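Local coordinates for protein PAN2-PAN3 deadenylation complex catalytic subunit pan2 (Neurospora crassa, PDB 4CZX) that is the catalytic subunit of a deadenylase thought to shorten mRNA poly(A) tails, represented here by its N-terminal WD40 beta-propeller domain, at residues 41-53 and 64-78. Residues are numbered along the deposited sequence; the frame is centred on the assembly and turned at random.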
loop_
_atom_site.group_PDB
_atom_site.type_symbol
_atom_site.label_atom_id
_atom_site.label_comp_id
_atom_site.label_asym_id
_atom_site.label_seq_id
_atom_site.Cartn_x
_atom_site.Cartn_y
_atom_site.Cartn_z
ATOM N N LEU A 41 -13.719 20.010 -25.342
ATOM C CA LEU A 41 -13.620 18.743 -24.615
ATOM C C LEU A 41 -14.783 17.799 -24.892
ATOM O O LEU A 41 -15.939 18.217 -25.011
ATOM C CB LEU A 41 -13.532 18.998 -23.108
ATOM C CG LEU A 41 -12.317 19.799 -22.635
ATOM C CD1 LEU A 41 -12.375 20.019 -21.130
ATOM C CD2 LEU A 41 -11.031 19.092 -23.046
ATOM N N LEU A 42 -14.454 16.517 -24.991
ATOM C CA LEU A 42 -15.445 15.444 -24.918
ATOM C C LEU A 42 -15.205 14.646 -23.640
ATOM O O LEU A 42 -14.075 14.206 -23.371
ATOM C CB LEU A 42 -15.367 14.530 -26.139
ATOM C CG LEU A 42 -16.361 13.356 -26.166
ATOM C CD1 LEU A 42 -17.797 13.840 -26.367
ATOM C CD2 LEU A 42 -15.980 12.359 -27.248
ATOM N N TRP A 43 -16.258 14.463 -22.851
ATOM C CA TRP A 43 -16.167 13.719 -21.598
ATOM C C TRP A 43 -16.775 12.323 -21.706
ATOM O O TRP A 43 -17.850 12.148 -22.295
ATOM C CB TRP A 43 -16.852 14.499 -20.479
ATOM C CG TRP A 43 -16.097 15.757 -20.113
ATOM C CD1 TRP A 43 -16.183 16.972 -20.726
ATOM C CD2 TRP A 43 -15.119 15.902 -19.071
ATOM N NE1 TRP A 43 -15.332 17.873 -20.119
ATOM C CE2 TRP A 43 -14.670 17.239 -19.101
ATOM C CE3 TRP A 43 -14.589 15.032 -18.107
ATOM C CZ2 TRP A 43 -13.711 17.733 -18.205
ATOM C CZ3 TRP A 43 -13.631 15.524 -17.217
ATOM C CH2 TRP A 43 -13.209 16.860 -17.271
ATOM N N ILE A 44 -16.080 11.337 -21.137
ATOM C CA ILE A 44 -16.512 9.929 -21.187
ATOM C C ILE A 44 -16.512 9.349 -19.782
ATOM O O ILE A 44 -15.542 9.524 -19.040
ATOM C CB ILE A 44 -15.583 9.083 -22.096
ATOM C CG1 ILE A 44 -15.464 9.720 -23.484
ATOM C CG2 ILE A 44 -16.023 7.605 -22.152
ATOM C CD1 ILE A 44 -14.508 9.007 -24.404
ATOM N N GLY A 45 -17.593 8.670 -19.395
ATOM C CA GLY A 45 -17.643 8.063 -18.076
ATOM C C GLY A 45 -17.491 6.546 -18.110
ATOM O O GLY A 45 -17.837 5.921 -19.112
ATOM N N THR A 46 -16.958 5.958 -17.035
ATOM C CA THR A 46 -16.849 4.490 -16.910
ATOM C C THR A 46 -17.894 3.911 -15.967
ATOM O O THR A 46 -18.553 4.636 -15.221
ATOM C CB THR A 46 -15.446 4.022 -16.371
ATOM O OG1 THR A 46 -15.383 4.220 -14.952
ATOM C CG2 THR A 46 -14.287 4.757 -17.058
ATOM N N GLN A 47 -17.994 2.583 -15.962
ATOM C CA GLN A 47 -18.982 1.881 -15.161
ATOM C C GLN A 47 -18.680 1.935 -13.661
ATOM O O GLN A 47 -19.464 1.424 -12.859
ATOM C CB GLN A 47 -19.084 0.411 -15.621
ATOM C CG GLN A 47 -19.529 0.239 -17.079
ATOM C CD GLN A 47 -20.932 0.748 -17.305
ATOM O OE1 GLN A 47 -21.746 0.754 -16.381
ATOM N NE2 GLN A 47 -21.225 1.202 -18.536
ATOM N N LYS A 48 -17.535 2.520 -13.287
ATOM C CA LYS A 48 -17.164 2.654 -11.877
ATOM C C LYS A 48 -16.919 4.118 -11.511
ATOM O O LYS A 48 -16.384 4.430 -10.446
ATOM C CB LYS A 48 -15.923 1.810 -11.551
ATOM C CG LYS A 48 -16.190 0.291 -11.568
ATOM C CD LYS A 48 -14.885 -0.494 -11.721
ATOM C CE LYS A 48 -14.022 -0.429 -10.460
ATOM N NZ LYS A 48 -12.556 -0.640 -10.731
ATOM N N GLY A 49 -17.297 5.022 -12.395
ATOM C CA GLY A 49 -17.221 6.435 -12.056
ATOM C C GLY A 49 -15.951 7.185 -12.423
ATOM O O GLY A 49 -15.741 8.306 -11.954
ATOM N N PHE A 50 -15.096 6.613 -13.264
ATOM C CA PHE A 50 -14.000 7.441 -13.789
ATOM C C PHE A 50 -14.534 8.395 -14.859
ATOM O O PHE A 50 -15.366 8.010 -15.690
ATOM C CB PHE A 50 -12.873 6.582 -14.375
ATOM C CG PHE A 50 -11.544 6.813 -13.720
ATOM C CD1 PHE A 50 -10.757 7.905 -14.079
ATOM C CD2 PHE A 50 -11.080 5.946 -12.755
ATOM C CE1 PHE A 50 -9.526 8.117 -13.465
ATOM C CE2 PHE A 50 -9.850 6.150 -12.137
ATOM C CZ PHE A 50 -9.070 7.232 -12.493
ATOM N N ALA A 51 -14.064 9.639 -14.813
ATOM C CA ALA A 51 -14.331 10.625 -15.851
ATOM C C ALA A 51 -13.050 10.871 -16.621
ATOM O O ALA A 51 -12.001 11.149 -16.012
ATOM C CB ALA A 51 -14.839 11.931 -15.244
ATOM N N GLY A 52 -13.111 10.741 -17.940
ATOM C CA GLY A 52 -11.986 11.118 -18.783
ATOM C C GLY A 52 -12.383 12.222 -19.755
ATOM O O GLY A 52 -13.467 12.170 -20.326
ATOM N N SER A 53 -11.513 13.218 -19.933
ATOM C CA SER A 53 -11.753 14.291 -20.898
ATOM C C SER A 53 -10.728 14.231 -22.026
ATOM O O SER A 53 -9.561 13.871 -21.808
ATOM C CB SER A 53 -11.712 15.663 -20.220
ATOM O OG SER A 53 -10.397 16.005 -19.811
ATOM N N ALA A 64 -8.268 13.225 -16.266
ATOM C CA ALA A 64 -9.034 12.040 -15.903
ATOM C C ALA A 64 -8.976 11.844 -14.402
ATOM O O ALA A 64 -7.907 11.981 -13.791
ATOM C CB ALA A 64 -8.515 10.805 -16.642
ATOM N N PHE A 65 -10.129 11.547 -13.807
ATOM C CA PHE A 65 -10.218 11.378 -12.358
ATOM C C PHE A 65 -11.520 10.694 -11.982
ATOM O O PHE A 65 -12.515 10.803 -12.691
ATOM C CB PHE A 65 -10.091 12.733 -11.637
ATOM C CG PHE A 65 -10.890 13.845 -12.276
ATOM C CD1 PHE A 65 -12.202 14.091 -11.891
ATOM C CD2 PHE A 65 -10.326 14.643 -13.252
ATOM C CE1 PHE A 65 -12.948 15.132 -12.491
ATOM C CE2 PHE A 65 -11.070 15.666 -13.870
ATOM C CZ PHE A 65 -12.374 15.914 -13.480
ATOM N N ARG A 66 -11.503 9.980 -10.865
ATOM C CA ARG A 66 -12.693 9.286 -10.406
ATOM C C ARG A 66 -13.572 10.256 -9.632
ATOM O O ARG A 66 -13.083 11.020 -8.809
ATOM C CB ARG A 66 -12.325 8.074 -9.544
ATOM C CG ARG A 66 -13.517 7.132 -9.366
ATOM C CD ARG A 66 -13.167 5.915 -8.454
ATOM N NE ARG A 66 -12.121 5.054 -9.005
ATOM C CZ ARG A 66 -12.298 4.219 -10.025
ATOM N NH1 ARG A 66 -13.477 4.154 -10.623
ATOM N NH2 ARG A 66 -11.297 3.455 -10.457
ATOM N N ILE A 67 -14.873 10.244 -9.898
ATOM C CA ILE A 67 -15.742 11.270 -9.323
ATOM C C ILE A 67 -16.628 10.761 -8.166
ATOM O O ILE A 67 -17.356 11.543 -7.551
ATOM C CB ILE A 67 -16.616 11.945 -10.444
ATOM C CG1 ILE A 67 -17.447 10.934 -11.248
ATOM C CG2 ILE A 67 -15.701 12.692 -11.409
ATOM C CD1 ILE A 67 -18.748 10.487 -10.589
ATOM N N HIS A 68 -16.566 9.466 -7.859
ATOM C CA HIS A 68 -17.233 8.942 -6.661
ATOM C C HIS A 68 -16.576 7.608 -6.277
ATOM O O HIS A 68 -15.794 7.082 -7.062
ATOM C CB HIS A 68 -18.759 8.802 -6.874
ATOM C CG HIS A 68 -19.162 7.829 -7.943
ATOM N ND1 HIS A 68 -20.430 7.826 -8.488
ATOM C CD2 HIS A 68 -18.490 6.820 -8.547
ATOM C CE1 HIS A 68 -20.514 6.873 -9.397
ATOM N NE2 HIS A 68 -19.356 6.237 -9.444
ATOM N N PRO A 69 -16.867 7.074 -5.074
ATOM C CA PRO A 69 -16.299 5.757 -4.724
ATOM C C PRO A 69 -16.655 4.715 -5.778
ATOM O O PRO A 69 -17.792 4.718 -6.258
ATOM C CB PRO A 69 -16.957 5.430 -3.384
ATOM C CG PRO A 69 -17.338 6.753 -2.814
ATOM C CD PRO A 69 -17.682 7.629 -3.978
ATOM N N GLU A 70 -15.716 3.847 -6.150
ATOM C CA GLU A 70 -15.959 2.960 -7.294
ATOM C C GLU A 70 -17.110 1.978 -7.057
ATOM O O GLU A 70 -17.711 1.495 -8.011
ATOM C CB GLU A 70 -14.691 2.193 -7.672
ATOM C CG GLU A 70 -14.211 1.197 -6.653
ATOM C CD GLU A 70 -12.738 0.888 -6.840
ATOM O OE1 GLU A 70 -12.389 0.176 -7.806
ATOM O OE2 GLU A 70 -11.925 1.388 -6.036
ATOM N N THR A 71 -17.432 1.710 -5.794
ATOM C CA THR A 71 -18.596 0.891 -5.454
ATOM C C THR A 71 -19.941 1.566 -5.760
ATOM O O THR A 71 -20.989 0.914 -5.760
ATOM C CB THR A 71 -18.550 0.494 -3.968
ATOM O OG1 THR A 71 -18.289 1.657 -3.170
ATOM C CG2 THR A 71 -17.439 -0.506 -3.752
ATOM N N ASP A 72 -19.913 2.865 -6.035
ATOM C CA ASP A 72 -21.122 3.597 -6.411
ATOM C C ASP A 72 -21.598 3.252 -7.811
ATOM O O ASP A 72 -22.741 3.518 -8.158
ATOM C CB ASP A 72 -20.898 5.111 -6.330
ATOM C CG ASP A 72 -21.006 5.650 -4.915
ATOM O OD1 ASP A 72 -21.111 4.850 -3.956
ATOM O OD2 ASP A 72 -20.977 6.889 -4.757
ATOM N N GLY A 73 -20.723 2.682 -8.628
ATOM C CA GLY A 73 -21.131 2.256 -9.956
ATOM C C GLY A 73 -20.893 3.279 -11.060
ATOM O O GLY A 73 -19.932 4.048 -11.014
ATOM N N PRO A 74 -21.771 3.287 -12.076
ATOM C CA PRO A 74 -21.505 4.053 -13.296
ATOM C C PRO A 74 -21.581 5.563 -13.117
ATOM O O PRO A 74 -22.326 6.061 -12.280
ATOM C CB PRO A 74 -22.612 3.591 -14.264
ATOM C CG PRO A 74 -23.652 2.972 -13.401
ATOM C CD PRO A 74 -22.914 2.368 -12.236
ATOM N N LEU A 75 -20.800 6.267 -13.920
ATOM C CA LEU A 75 -20.952 7.706 -14.052
ATOM C C LEU A 75 -22.206 7.875 -14.905
ATOM O O LEU A 75 -22.239 7.407 -16.036
ATOM C CB LEU A 75 -19.717 8.340 -14.702
ATOM C CG LEU A 75 -19.409 9.797 -14.331
ATOM C CD1 LEU A 75 -18.084 10.255 -14.953
ATOM C CD2 LEU A 75 -20.547 10.710 -14.769
ATOM N N ARG A 76 -23.241 8.497 -14.351
ATOM C CA ARG A 76 -24.553 8.482 -15.007
ATOM C C ARG A 76 -24.752 9.595 -16.023
ATOM O O ARG A 76 -25.417 9.388 -17.051
ATOM C CB ARG A 76 -25.660 8.554 -13.954
ATOM C CG ARG A 76 -25.565 7.468 -12.887
ATOM C CD ARG A 76 -26.705 6.536 -13.018
ATOM N NE ARG A 76 -26.636 5.399 -12.118
ATOM C CZ ARG A 76 -26.851 4.149 -12.521
ATOM N NH1 ARG A 76 -27.122 3.916 -13.797
ATOM N NH2 ARG A 76 -26.770 3.145 -11.657
ATOM N N GLN A 77 -24.207 10.772 -15.730
ATOM C CA GLN A 77 -24.438 11.958 -16.572
ATOM C C GLN A 77 -23.448 13.080 -16.234
ATOM O O GLN A 77 -22.972 13.173 -15.092
ATOM C CB GLN A 77 -25.874 12.472 -16.402
ATOM C CG GLN A 77 -26.333 13.532 -17.438
ATOM C CD GLN A 77 -27.621 14.238 -17.020
ATOM O OE1 GLN A 77 -28.430 13.681 -16.279
ATOM N NE2 GLN A 77 -27.786 15.489 -17.444
ATOM N N PHE A 78 -23.145 13.898 -17.242
ATOM C CA PHE A 78 -22.385 15.143 -17.094
ATOM C C PHE A 78 -23.304 16.355 -17.264
ATOM O O PHE A 78 -24.303 16.292 -17.997
ATOM C CB PHE A 78 -21.281 15.257 -18.148
ATOM C CG PHE A 78 -20.288 14.134 -18.150
ATOM C CD1 PHE A 78 -19.222 14.122 -17.258
ATOM C CD2 PHE A 78 -20.371 13.129 -19.107
ATOM C CE1 PHE A 78 -18.281 13.087 -17.288
ATOM C CE2 PHE A 78 -19.438 12.094 -19.142
ATOM C CZ PHE A 78 -18.389 12.076 -18.229
#
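Phe50 and Arg66 form a non-hydrogen-bonded antiparallel pair whose side chains cross almost perpendicularly, the ring and guanidinium planes 80° apart. Arg66 CB lies over the ring face, 4.2 Å from the Phe50 centroid. With CG anti to the backbone N (chi1 -165°) and a bend at chi3, the chain brings Arg66 NH2 round to the ring edge, 3.4 Å from Phe50 CD2. Phe50 CD2 lies over one face of the guanidinium and Glu70 CB over the other. Arg66 NH1 gives Lys48 O a weak, poorly aligned bond (2.9 Å), while Arg66 NH2 salt-bridges Asp24, which also takes Lys48 NZ and bonds Thr46 OG1; this shared carboxylate probably offsets the nearness of the two cations. With an alanine at Arg66, Lys48 O would probably lose its side-chain donor, Asp24 one of its cations, and the Phe50 ring the guanidinium beside it. Lys48 runs alongside Glu70 to a salt bridge, Lys48 NZ to Glu70 OE1 3.0 Å, whose hydrogen bond is weak.

The type I turn from Thr46 to Gly49 meets the 67-76 connection through a straight bond from Leu75 N to Thr46 O. His68 NE2 reaches Gly73 O at 2.8 Å, from above the carbonyl plane. A beta carbon on Gly49 would come 2.2 Å from His68 NE2 and, at that positive phi, jam against the preceding carbonyl O. Farther along strand 50-53, Ala51 CB packs on Leu75 CD1 (3.7 Å), and the Phe78 ring takes Trp43 CB over the centre of one face, 11° off the normal.

Ala51 and Phe65 exchange backbone N-H...O bonds and Ile67 N bonds Gly49 O, which pairs strand 50-55 with outermost strand 60-66 of one four-stranded propeller blade; the connection to strand 77-80 passes to the next. Thr32 and Ala34 of innermost strand 32-35 touch Phe78, Phe87 of strand 85-88 meets Ala51 and Ile67, and another protein's chain hydrogen-bonds the backbone of Ala64.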